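Local coordinates for protein NAD-dependent aldehyde dehydrogenase (Sinorhizobium meliloti, PDB 3U4J) that probably oxidises aldehydes with NAD or NADP as electron acceptor, working as a tetramer that also binds calcium, at residues A[140-144]-A[156-160]; A[152-156]-A[494-498]; A[180-184]-A[479-485]. All coordinates share one frame; numbering follows the deposited sequence.

Interaction 1: A[140-144]-A[156-160]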
ATOM      1  N   ALA A 140      -5.153  -1.973  12.073  1.00  9.90           N
ATOM      2  CA  ALA A 140      -5.222  -1.268  10.788  1.00 10.63           C
ATOM      3  C   ALA A 140      -5.057  -2.173   9.552  1.00 10.41           C
ATOM      4  O   ALA A 140      -4.900  -1.674   8.443  1.00 10.15           O
ATOM      5  CB  ALA A 140      -4.194  -0.160  10.758  1.00 10.15           C
ATOM      6  N   LEU A 141      -5.058  -3.487   9.750  1.00  9.76           N
ATOM      7  CA  LEU A 141      -4.840  -4.423   8.666  1.00 10.39           C
ATOM      8  C   LEU A 141      -5.975  -4.323   7.667  1.00 10.60           C
ATOM      9  O   LEU A 141      -7.147  -4.262   8.045  1.00 11.80           O
ATOM     10  CB  LEU A 141      -4.707  -5.847   9.187  1.00 10.06           C
ATOM     11  CG  LEU A 141      -3.528  -6.068  10.152  1.00 11.88           C
ATOM     12  CD1 LEU A 141      -3.538  -7.514  10.639  1.00 11.47           C
ATOM     13  CD2 LEU A 141      -2.227  -5.722   9.468  1.00 12.25           C
ATOM     14  N   GLU A 142      -5.638  -4.322   6.391  1.00  9.61           N
ATOM     15  CA  GLU A 142      -6.649  -4.066   5.380  1.00 10.81           C
ATOM     16  C   GLU A 142      -6.553  -5.044   4.211  1.00 10.03           C
ATOM     17  O   GLU A 142      -5.569  -5.794   4.083  1.00  9.73           O
ATOM     18  CB  GLU A 142      -6.521  -2.601   4.897  1.00 12.33           C
ATOM     19  CG  GLU A 142      -5.176  -2.334   4.268  1.00 17.35           C
ATOM     20  CD  GLU A 142      -4.877  -0.849   4.042  1.00 22.78           C
ATOM     21  OE1 GLU A 142      -5.228  -0.004   4.896  1.00 25.83           O
ATOM     22  OE2 GLU A 142      -4.280  -0.540   2.995  1.00 23.10           O
ATOM     23  N   GLY A 143      -7.593  -5.044   3.385  1.00  9.54           N
ATOM     24  CA  GLY A 143      -7.554  -5.625   2.042  1.00  8.62           C
ATOM     25  C   GLY A 143      -7.890  -4.504   1.073  1.00  8.98           C
ATOM     26  O   GLY A 143      -7.733  -3.322   1.414  1.00  8.25           O
ATOM     27  N   GLN A 144      -8.394  -4.856  -0.113  1.00  8.60           N
ATOM     28  CA  GLN A 144      -8.613  -3.879  -1.153  1.00  9.06           C
ATOM     29  C   GLN A 144     -10.009  -3.933  -1.701  1.00  9.72           C
ATOM     30  O   GLN A 144     -10.658  -5.001  -1.681  1.00  9.86           O
ATOM     31  CB  GLN A 144      -7.635  -4.094  -2.328  1.00  9.72           C
ATOM     32  CG  GLN A 144      -6.138  -3.897  -1.992  1.00  9.31           C
ATOM     33  CD  GLN A 144      -5.536  -5.113  -1.305  1.00 12.72           C
ATOM     34  OE1 GLN A 144      -5.713  -6.247  -1.767  1.00 12.77           O
ATOM     35  NE2 GLN A 144      -4.823  -4.886  -0.180  1.00  9.24           N
ATOM     36  N   LEU A 156     -13.793  -7.243  -4.081  1.00 11.98           N
ATOM     37  CA  LEU A 156     -13.331  -7.133  -2.713  1.00 12.88           C
ATOM     38  C   LEU A 156     -12.223  -8.136  -2.522  1.00 13.46           C
ATOM     39  O   LEU A 156     -12.283  -9.259  -3.034  1.00 15.63           O
ATOM     40  CB  LEU A 156     -14.440  -7.439  -1.710  1.00 12.47           C
ATOM     41  CG  LEU A 156     -15.753  -6.658  -1.821  1.00 13.24           C
ATOM     42  CD1 LEU A 156     -16.759  -7.201  -0.804  1.00 13.09           C
ATOM     43  CD2 LEU A 156     -15.548  -5.150  -1.639  1.00 10.13           C
ATOM     44  N   VAL A 157     -11.184  -7.709  -1.823  1.00 12.70           N
ATOM     45  CA  VAL A 157     -10.197  -8.627  -1.322  1.00 11.39           C
ATOM     46  C   VAL A 157     -10.277  -8.504   0.191  1.00 11.32           C
ATOM     47  O   VAL A 157      -9.992  -7.434   0.755  1.00 11.17           O
ATOM     48  CB  VAL A 157      -8.797  -8.320  -1.855  1.00 10.81           C
ATOM     49  CG1 VAL A 157      -7.804  -9.343  -1.323  1.00 11.68           C
ATOM     50  CG2 VAL A 157      -8.813  -8.325  -3.399  1.00 12.53           C
ATOM     51  N   LEU A 158     -10.685  -9.600   0.843  1.00 10.41           N
ATOM     52  CA  LEU A 158     -10.805  -9.617   2.297  1.00  9.89           C
ATOM     53  C   LEU A 158      -9.613 -10.320   2.958  1.00  9.60           C
ATOM     54  O   LEU A 158      -9.220 -11.406   2.555  1.00  9.40           O
ATOM     55  CB  LEU A 158     -12.137 -10.280   2.719  1.00 10.18           C
ATOM     56  CG  LEU A 158     -13.393  -9.580   2.165  1.00 10.87           C
ATOM     57  CD1 LEU A 158     -14.680 -10.393   2.488  1.00 12.52           C
ATOM     58  CD2 LEU A 158     -13.511  -8.134   2.677  1.00 10.95           C
ATOM     59  N   ARG A 159      -9.052  -9.675   3.973  1.00  8.81           N
ATOM     60  CA  ARG A 159      -8.025 -10.273   4.789  1.00  9.05           C
ATOM     61  C   ARG A 159      -8.647 -11.046   5.948  1.00  9.41           C
ATOM     62  O   ARG A 159      -9.508 -10.526   6.671  1.00 10.21           O
ATOM     63  CB  ARG A 159      -7.065  -9.193   5.321  1.00  8.91           C
ATOM     64  CG  ARG A 159      -5.980  -9.738   6.239  1.00  8.02           C
ATOM     65  CD  ARG A 159      -5.209  -8.607   6.929  1.00 11.13           C
ATOM     66  NE  ARG A 159      -4.436  -7.777   6.008  1.00  9.37           N
ATOM     67  CZ  ARG A 159      -3.147  -7.965   5.749  1.00 10.72           C
ATOM     68  NH1 ARG A 159      -2.486  -8.995   6.293  1.00  9.76           N
ATOM     69  NH2 ARG A 159      -2.524  -7.166   4.903  1.00  7.43           N
ATOM     70  N   GLU A 160      -8.211 -12.292   6.109  1.00  9.29           N
ATOM     71  CA  GLU A 160      -8.731 -13.198   7.134  1.00 10.97           C
ATOM     72  C   GLU A 160      -7.538 -13.913   7.766  1.00 10.38           C
ATOM     73  O   GLU A 160      -6.442 -13.941   7.180  1.00 11.11           O
ATOM     74  CB  GLU A 160      -9.724 -14.206   6.521  1.00 11.09           C
ATOM     75  CG  GLU A 160     -10.924 -13.560   5.805  1.00 14.62           C
ATOM     76  CD  GLU A 160     -11.963 -14.587   5.310  1.00 17.66           C
ATOM     77  OE1 GLU A 160     -11.644 -15.796   5.185  1.00 17.86           O
ATOM     78  OE2 GLU A 160     -13.100 -14.166   5.028  1.00 18.12           O
TER
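R159 reaches across from strand 153-168 and holds the backbone just before strand 143-146 by the carbonyl of E142. Its NE donates to E142 O at 3.0 Å, with the hydrogen nearly in line (161°). The oxygen lies in the guanidinium plane, although the donor approaches from above the carbonyl plane. NH2 adds only a weak bond to the same oxygen, at 3.4 Å. With CG anti to the backbone N (chi1 178°) the chain runs straight out from the strand, and a bend at chi3 (-65°) swings NE round to E142. L141 lies alongside, its CB 3.6 Å from R159 CD and its CD2 over one face of the guanidinium. NH1 points away from E142, to a salt bridge with D486 of the same subunit and a hydrogen bond with S489 OG.

Farther along, the two strands of the antiparallel hairpin are only loosely laddered: V157 N donates to Q144 O at 2.8 Å, while the bond from Q144 N to V157 O is longer, 3.2 Å, and bent. G143 lets its CA approach V157 O to 3.3 Å, where a CB would collide with that oxygen. The side chains of Q144 and V157 run side by side; a bend at chi2 of Q144 brings OE1 to 3.7 Å from V157 CB, and this oxygen bonds to the hydroxyl of Y483 of the third subunit. G143 and Q144 also pair with a strand of the second subunit. A partly buried arginine is thus likely to steady the approach to a hairpin strand that the second and third subunits also contact.

Interaction 2: A[152-156]-A[494-498]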
ATOM      1  N   ASP A 152     -21.721  -2.936 -12.794  1.00 24.26           N
ATOM      2  CA  ASP A 152     -22.523  -4.020 -12.217  1.00 24.78           C
ATOM      3  C   ASP A 152     -21.799  -4.899 -11.205  1.00 22.78           C
ATOM      4  O   ASP A 152     -22.429  -5.765 -10.589  1.00 22.33           O
ATOM      5  CB  ASP A 152     -23.093  -4.919 -13.335  1.00 26.29           C
ATOM      6  CG  ASP A 152     -24.259  -4.266 -14.080  1.00 32.01           C
ATOM      7  OD1 ASP A 152     -25.026  -3.483 -13.455  1.00 36.00           O
ATOM      8  OD2 ASP A 152     -24.416  -4.540 -15.301  1.00 38.51           O
ATOM      9  N   ARG A 153     -20.486  -4.689 -11.045  1.00 20.46           N
ATOM     10  CA  ARG A 153     -19.673  -5.482 -10.121  1.00 19.30           C
ATOM     11  C   ARG A 153     -18.876  -4.655  -9.100  1.00 18.29           C
ATOM     12  O   ARG A 153     -18.622  -3.469  -9.285  1.00 17.34           O
ATOM     13  CB  ARG A 153     -18.663  -6.373 -10.868  1.00 19.65           C
ATOM     14  CG  ARG A 153     -19.255  -7.471 -11.788  1.00 21.82           C
ATOM     15  CD  ARG A 153     -18.162  -8.431 -12.274  1.00 21.77           C
ATOM     16  NE  ARG A 153     -17.146  -7.760 -13.094  1.00 21.62           N
ATOM     17  CZ  ARG A 153     -16.237  -8.396 -13.838  1.00 20.37           C
ATOM     18  NH1 ARG A 153     -16.211  -9.728 -13.866  1.00 17.92           N
ATOM     19  NH2 ARG A 153     -15.368  -7.700 -14.566  1.00 18.27           N
ATOM     20  N   LEU A 154     -18.455  -5.327  -8.035  1.00 17.14           N
ATOM     21  CA  LEU A 154     -17.547  -4.732  -7.066  1.00 16.13           C
ATOM     22  C   LEU A 154     -16.547  -5.815  -6.698  1.00 15.38           C
ATOM     23  O   LEU A 154     -16.932  -6.940  -6.409  1.00 15.90           O
ATOM     24  CB  LEU A 154     -18.324  -4.248  -5.835  1.00 16.45           C
ATOM     25  CG  LEU A 154     -17.544  -3.649  -4.657  1.00 17.88           C
ATOM     26  CD1 LEU A 154     -16.726  -2.444  -5.131  1.00 14.80           C
ATOM     27  CD2 LEU A 154     -18.518  -3.279  -3.501  1.00 17.17           C
ATOM     28  N   GLY A 155     -15.263  -5.501  -6.745  1.00 13.88           N
ATOM     29  CA  GLY A 155     -14.255  -6.467  -6.320  1.00 12.62           C
ATOM     30  C   GLY A 155     -13.853  -6.194  -4.879  1.00 12.27           C
ATOM     31  O   GLY A 155     -13.635  -5.042  -4.489  1.00 11.85           O
ATOM     32  N   LEU A 156     -13.793  -7.243  -4.081  1.00 11.98           N
ATOM     33  CA  LEU A 156     -13.331  -7.133  -2.713  1.00 12.88           C
ATOM     34  C   LEU A 156     -12.223  -8.136  -2.522  1.00 13.46           C
ATOM     35  O   LEU A 156     -12.283  -9.259  -3.034  1.00 15.63           O
ATOM     36  CB  LEU A 156     -14.440  -7.439  -1.710  1.00 12.47           C
ATOM     37  CG  LEU A 156     -15.753  -6.658  -1.821  1.00 13.24           C
ATOM     38  CD1 LEU A 156     -16.759  -7.201  -0.804  1.00 13.09           C
ATOM     39  CD2 LEU A 156     -15.548  -5.150  -1.639  1.00 10.13           C
ATOM     40  N   VAL A 494     -13.139 -11.617  -3.832  1.00 13.84           N
ATOM     41  CA  VAL A 494     -14.586 -11.746  -4.042  1.00 13.11           C
ATOM     42  C   VAL A 494     -15.001 -10.896  -5.227  1.00 13.56           C
ATOM     43  O   VAL A 494     -14.811  -9.678  -5.216  1.00 14.28           O
ATOM     44  CB  VAL A 494     -15.416 -11.281  -2.806  1.00 13.58           C
ATOM     45  CG1 VAL A 494     -16.907 -11.619  -2.977  1.00 14.11           C
ATOM     46  CG2 VAL A 494     -14.861 -11.857  -1.519  1.00 11.16           C
ATOM     47  N   HIS A 495     -15.548 -11.550  -6.247  1.00 12.58           N
ATOM     48  CA  HIS A 495     -16.218 -10.868  -7.332  1.00 13.27           C
ATOM     49  C   HIS A 495     -17.720 -10.802  -7.009  1.00 13.69           C
ATOM     50  O   HIS A 495     -18.405 -11.824  -6.994  1.00 13.48           O
ATOM     51  CB  HIS A 495     -15.951 -11.599  -8.658  1.00 12.56           C
ATOM     52  CG  HIS A 495     -14.542 -11.462  -9.153  1.00 13.31           C
ATOM     53  ND1 HIS A 495     -13.528 -12.313  -8.767  1.00 13.65           N
ATOM     54  CD2 HIS A 495     -13.979 -10.562  -9.999  1.00 13.39           C
ATOM     55  CE1 HIS A 495     -12.406 -11.958  -9.371  1.00 16.24           C
ATOM     56  NE2 HIS A 495     -12.655 -10.902 -10.129  1.00 13.89           N
ATOM     57  N   VAL A 496     -18.193  -9.597  -6.733  1.00 14.36           N
ATOM     58  CA  VAL A 496     -19.560  -9.343  -6.338  1.00 15.81           C
ATOM     59  C   VAL A 496     -20.339  -8.817  -7.520  1.00 16.16           C
ATOM     60  O   VAL A 496     -20.066  -7.731  -8.010  1.00 16.15           O
ATOM     61  CB  VAL A 496     -19.630  -8.271  -5.215  1.00 16.16           C
ATOM     62  CG1 VAL A 496     -21.087  -8.089  -4.754  1.00 16.55           C
ATOM     63  CG2 VAL A 496     -18.715  -8.644  -4.051  1.00 15.54           C
ATOM     64  N   THR A 497     -21.283  -9.604  -8.012  1.00 17.26           N
ATOM     65  CA  THR A 497     -22.240  -9.079  -8.972  1.00 17.46           C
ATOM     66  C   THR A 497     -23.482  -8.558  -8.256  1.00 18.49           C
ATOM     67  O   THR A 497     -24.118  -9.269  -7.475  1.00 17.45           O
ATOM     68  CB  THR A 497     -22.566 -10.111 -10.089  1.00 18.26           C
ATOM     69  OG1 THR A 497     -21.431 -10.188 -10.967  1.00 18.13           O
ATOM     70  CG2 THR A 497     -23.808  -9.676 -10.903  1.00 17.04           C
ATOM     71  N   LEU A 498     -23.782  -7.295  -8.522  1.00 20.00           N
ATOM     72  CA  LEU A 498     -24.970  -6.642  -7.998  1.00 22.66           C
ATOM     73  C   LEU A 498     -26.039  -6.766  -9.085  1.00 23.85           C
ATOM     74  O   LEU A 498     -25.901  -6.222 -10.209  1.00 25.03           O
ATOM     75  CB  LEU A 498     -24.682  -5.182  -7.644  1.00 21.52           C
ATOM     76  CG  LEU A 498     -23.474  -4.915  -6.734  1.00 21.84           C
ATOM     77  CD1 LEU A 498     -23.298  -3.431  -6.624  1.00 22.36           C
ATOM     78  CD2 LEU A 498     -23.625  -5.510  -5.352  1.00 18.53           C
TER
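L156 and V494 face each other as a hydrogen-bonded pair in the antiparallel ladder between strands 153-168 and 489-497. L156 N donates to V494 O at 2.9 Å, almost straight (171°), and V494 N returns a bond to L156 O. L154 and V496, the next hydrogen-bonded pair, two residues along, repeat the pattern. The side chains of these four residues share one face, the tight part of the contact. V496 CB sits 3.2 Å from L154 O, and the CB atoms of L156 and V494 are 4.1 Å apart. V496 has CG1 anti to its own N (chi1 -176°), which leaves CG2 to meet L156 CD1 diagonally, at 4.1 Å.

On the face of R153, H495 and T497 the two strands touch each other less, and the third subunit packs there. G155 sets no side chain against H495, and H495 NE2 bonds to T463 OG1 of that subunit. R153 crosses T497 with only its aliphatic part, CG lying 3.6 Å from OG1, and its NE turns back to I149 O. At the exposed end D152 contributes mainly its carbonyl, which accepts from L498 N at 2.9 Å.

Strand 143-146 is a further antiparallel neighbour of 153-168, with G155 bonded to H146. V494, H495 and V496 continue the sheet in parallel with a strand of the third subunit, while L154 and L156 pack on L158 and L156 of the second.

Interaction 3: A[180-184]-A[479-485]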
ATOM      1  N   GLU A 180       8.546 -12.078  18.088  1.00  9.68           N
ATOM      2  CA  GLU A 180       8.522 -11.780  16.633  1.00  9.63           C
ATOM      3  C   GLU A 180       7.467 -12.602  15.883  1.00  9.42           C
ATOM      4  O   GLU A 180       7.239 -12.378  14.704  1.00 10.42           O
ATOM      5  CB  GLU A 180       9.861 -12.111  15.960  1.00 10.09           C
ATOM      6  CG  GLU A 180      11.082 -11.353  16.403  1.00  8.97           C
ATOM      7  CD  GLU A 180      12.355 -11.886  15.701  1.00 13.68           C
ATOM      8  OE1 GLU A 180      12.318 -12.981  15.064  1.00 12.52           O
ATOM      9  OE2 GLU A 180      13.401 -11.210  15.807  1.00 11.87           O
ATOM     10  N   ARG A 181       6.869 -13.593  16.533  1.00  8.88           N
ATOM     11  CA  ARG A 181       5.932 -14.515  15.837  1.00  7.96           C
ATOM     12  C   ARG A 181       4.521 -14.429  16.415  1.00  7.79           C
ATOM     13  O   ARG A 181       3.578 -14.154  15.689  1.00  8.47           O
ATOM     14  CB  ARG A 181       6.399 -15.976  15.939  1.00  7.57           C
ATOM     15  CG  ARG A 181       7.818 -16.238  15.388  1.00  7.47           C
ATOM     16  CD  ARG A 181       7.904 -16.176  13.851  1.00  7.52           C
ATOM     17  NE  ARG A 181       9.269 -16.543  13.468  1.00  8.48           N
ATOM     18  CZ  ARG A 181      10.319 -15.735  13.536  1.00  9.06           C
ATOM     19  NH1 ARG A 181      10.176 -14.455  13.877  1.00  9.28           N
ATOM     20  NH2 ARG A 181      11.528 -16.207  13.255  1.00  8.67           N
ATOM     21  N   VAL A 182       4.383 -14.701  17.711  1.00  7.60           N
ATOM     22  CA  VAL A 182       3.065 -14.749  18.351  1.00  6.72           C
ATOM     23  C   VAL A 182       2.220 -13.481  18.103  1.00  7.01           C
ATOM     24  O   VAL A 182       1.072 -13.590  17.689  1.00  6.61           O
ATOM     25  CB  VAL A 182       3.156 -15.106  19.874  1.00  6.78           C
ATOM     26  CG1 VAL A 182       1.789 -14.949  20.592  1.00  6.53           C
ATOM     27  CG2 VAL A 182       3.721 -16.538  20.074  1.00  6.66           C
ATOM     28  N   PRO A 183       2.785 -12.274  18.337  1.00  7.85           N
ATOM     29  CA  PRO A 183       1.905 -11.083  18.199  1.00  7.93           C
ATOM     30  C   PRO A 183       1.394 -10.867  16.770  1.00  8.06           C
ATOM     31  O   PRO A 183       0.267 -10.432  16.588  1.00  8.29           O
ATOM     32  CB  PRO A 183       2.822  -9.904  18.624  1.00  8.26           C
ATOM     33  CG  PRO A 183       3.924 -10.507  19.424  1.00  6.84           C
ATOM     34  CD  PRO A 183       4.124 -11.908  18.838  1.00  6.87           C
ATOM     35  N   TRP A 184       2.209 -11.186  15.766  1.00  8.04           N
ATOM     36  CA  TRP A 184       1.798 -11.067  14.392  1.00  8.32           C
ATOM     37  C   TRP A 184       0.710 -12.076  14.030  1.00  9.01           C
ATOM     38  O   TRP A 184      -0.238 -11.754  13.285  1.00  9.51           O
ATOM     39  CB  TRP A 184       3.003 -11.186  13.456  1.00  9.01           C
ATOM     40  CG  TRP A 184       3.724  -9.839  13.277  1.00  7.56           C
ATOM     41  CD1 TRP A 184       3.607  -8.992  12.210  1.00  8.68           C
ATOM     42  CD2 TRP A 184       4.631  -9.199  14.204  1.00  5.94           C
ATOM     43  NE1 TRP A 184       4.375  -7.864  12.422  1.00  8.24           N
ATOM     44  CE2 TRP A 184       5.019  -7.964  13.626  1.00  6.59           C
ATOM     45  CE3 TRP A 184       5.164  -9.558  15.455  1.00  5.53           C
ATOM     46  CZ2 TRP A 184       5.934  -7.081  14.244  1.00  6.56           C
ATOM     47  CZ3 TRP A 184       6.061  -8.667  16.103  1.00  6.14           C
ATOM     48  CH2 TRP A 184       6.434  -7.434  15.486  1.00  5.37           C
ATOM     49  N   GLU A 479       8.827 -12.062   8.246  1.00 10.11           N
ATOM     50  CA  GLU A 479       8.248 -11.754   9.540  1.00  9.67           C
ATOM     51  C   GLU A 479       8.410 -10.256   9.804  1.00  8.94           C
ATOM     52  O   GLU A 479       9.161  -9.577   9.086  1.00  8.15           O
ATOM     53  CB  GLU A 479       8.946 -12.569  10.640  1.00  9.80           C
ATOM     54  CG  GLU A 479       9.043 -14.095  10.377  1.00 12.42           C
ATOM     55  CD  GLU A 479       7.678 -14.797  10.359  1.00 16.58           C
ATOM     56  OE1 GLU A 479       6.767 -14.412  11.151  1.00 14.58           O
ATOM     57  OE2 GLU A 479       7.526 -15.734   9.540  1.00 17.86           O
ATOM     58  N   LEU A 480       7.699  -9.766  10.822  1.00  8.32           N
ATOM     59  CA  LEU A 480       7.853  -8.422  11.359  1.00  8.63           C
ATOM     60  C   LEU A 480       7.293  -7.361  10.412  1.00  8.58           C
ATOM     61  O   LEU A 480       6.805  -7.685   9.334  1.00  7.19           O
ATOM     62  CB  LEU A 480       9.318  -8.094  11.716  1.00  8.76           C
ATOM     63  CG  LEU A 480      10.004  -8.747  12.909  1.00 11.98           C
ATOM     64  CD1 LEU A 480      11.154  -7.842  13.494  1.00  9.68           C
ATOM     65  CD2 LEU A 480       9.086  -9.215  13.978  1.00  8.33           C
ATOM     66  N   GLY A 481       7.360  -6.106  10.841  1.00  8.78           N
ATOM     67  CA  GLY A 481       6.748  -4.999  10.096  1.00  9.56           C
ATOM     68  C   GLY A 481       5.303  -5.301   9.718  1.00 10.22           C
ATOM     69  O   GLY A 481       4.579  -5.915  10.494  1.00  9.24           O
ATOM     70  N   ARG A 482       4.915  -4.885   8.512  1.00 10.18           N
ATOM     71  CA  ARG A 482       3.620  -5.229   7.928  1.00 11.41           C
ATOM     72  C   ARG A 482       3.672  -6.618   7.296  1.00 10.95           C
ATOM     73  O   ARG A 482       2.645  -7.223   7.074  1.00 10.19           O
ATOM     74  CB  ARG A 482       3.219  -4.212   6.855  1.00 11.96           C
ATOM     75  CG  ARG A 482       3.060  -2.830   7.444  1.00 17.11           C
ATOM     76  CD  ARG A 482       2.216  -1.887   6.609  1.00 23.09           C
ATOM     77  NE  ARG A 482       1.655  -0.858   7.500  1.00 28.94           N
ATOM     78  CZ  ARG A 482       1.703   0.462   7.289  1.00 32.33           C
ATOM     79  NH1 ARG A 482       2.270   0.964   6.191  1.00 32.97           N
ATOM     80  NH2 ARG A 482       1.151   1.291   8.174  1.00 31.86           N
ATOM     81  N   TYR A 483       4.874  -7.108   6.998  1.00  9.75           N
ATOM     82  CA  TYR A 483       4.999  -8.369   6.262  1.00 10.05           C
ATOM     83  C   TYR A 483       4.526  -9.568   7.073  1.00  9.85           C
ATOM     84  O   TYR A 483       3.887 -10.488   6.513  1.00  9.38           O
ATOM     85  CB  TYR A 483       6.448  -8.589   5.783  1.00  9.03           C
ATOM     86  CG  TYR A 483       6.803  -7.684   4.592  1.00 12.15           C
ATOM     87  CD1 TYR A 483       6.915  -8.210   3.300  1.00 11.03           C
ATOM     88  CD2 TYR A 483       7.005  -6.308   4.765  1.00 12.12           C
ATOM     89  CE1 TYR A 483       7.204  -7.377   2.211  1.00 13.88           C
ATOM     90  CE2 TYR A 483       7.322  -5.469   3.678  1.00 11.02           C
ATOM     91  CZ  TYR A 483       7.422  -6.007   2.417  1.00 12.08           C
ATOM     92  OH  TYR A 483       7.720  -5.187   1.339  1.00 10.45           O
ATOM     93  N   GLY A 484       4.826  -9.562   8.380  1.00  8.40           N
ATOM     94  CA  GLY A 484       4.468 -10.710   9.204  1.00  9.12           C
ATOM     95  C   GLY A 484       2.961 -10.912   9.234  1.00  9.33           C
ATOM     96  O   GLY A 484       2.487 -12.051   9.329  1.00  9.55           O
ATOM     97  N   PHE A 485       2.180  -9.836   9.127  1.00  8.88           N
ATOM     98  CA  PHE A 485       0.723 -10.034   9.149  1.00 10.27           C
ATOM     99  C   PHE A 485       0.239 -10.786   7.924  1.00 11.14           C
ATOM    100  O   PHE A 485      -0.719 -11.562   8.015  1.00 12.51           O
ATOM    101  CB  PHE A 485      -0.042  -8.736   9.337  1.00 10.29           C
ATOM    102  CG  PHE A 485       0.280  -8.046  10.635  1.00 10.76           C
ATOM    103  CD1 PHE A 485      -0.213  -8.534  11.837  1.00 10.84           C
ATOM    104  CD2 PHE A 485       1.097  -6.918  10.650  1.00  9.69           C
ATOM    105  CE1 PHE A 485       0.092  -7.903  13.033  1.00 11.21           C
ATOM    106  CE2 PHE A 485       1.407  -6.286  11.842  1.00 10.14           C
ATOM    107  CZ  PHE A 485       0.907  -6.780  13.036  1.00 10.87           C
TER
HETATM  108  O   HOH W   1       6.120 -11.809  12.184  1.00 11.50           O
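W184 fits between L480 and F485 where helix 174-187, the crossover helix linking parallel strands 153-168 and 191-195 of the Rossmann-type sheet, meets the turn leading into helix 483-487. Apolar packing dominates. L480 CD2 stands over the six-membered ring as a CH-pi contact, 3.8 Å from its centroid, and also touches E180 CB. F485 covers the opposite face, its ring 4.1 Å from the five-membered ring between centroids and tilted by 33°. G484 packs its CA 3.6 Å from W184 CD1, where a side chain would clash.

The direct hydrogen bond across the contact belongs to the indole: NE1 donates to G481 O at 2.7 Å, nearly straight (171°) and in the ring plane, so the ring is held against rotation. A phenylalanine in place of W184 would probably leave the G481 carbonyl without this donor and reduce the packing between L480 and F485.

Charged groups meet beside this packing. R181 NH1 makes a salt bridge with E180 OE1 and NH2 bonds to T247 OG1, while the guanidinium lays one face over CG of E479. The bend of E479 at chi2 (-66°) turns its carboxylate back so that OE1 lies near R181 CD rather than at an N-H; OE1 bonds to Y488 OH. One water completes the link, accepting from L480 N and donating to E479 OE1 and, at 2.8 Å, to E180 O.

In the fold
Interactions 1 and 2 lie on successive parts of strand 153-168, share L156, and have centres about 15 Å apart; L158 CD1 meets V494 CG2 at 4.3 Å between them. Together they place this strand between 143-146 and 489-497 in the intersubunit arm characteristic of aldehyde dehydrogenases. Interaction 3 is deeper in the chain, its centre about 16 Å from that of interaction 1, yet joined to it directly: L141 CD2 packs on F485 CG at 3.6 Å. Interactions 2 and 3 do not touch, their nearest atoms being about 16 Å apart, but helix 483-487 runs on into strand 489-497. All three lie away from the calcium site at L17 and E50.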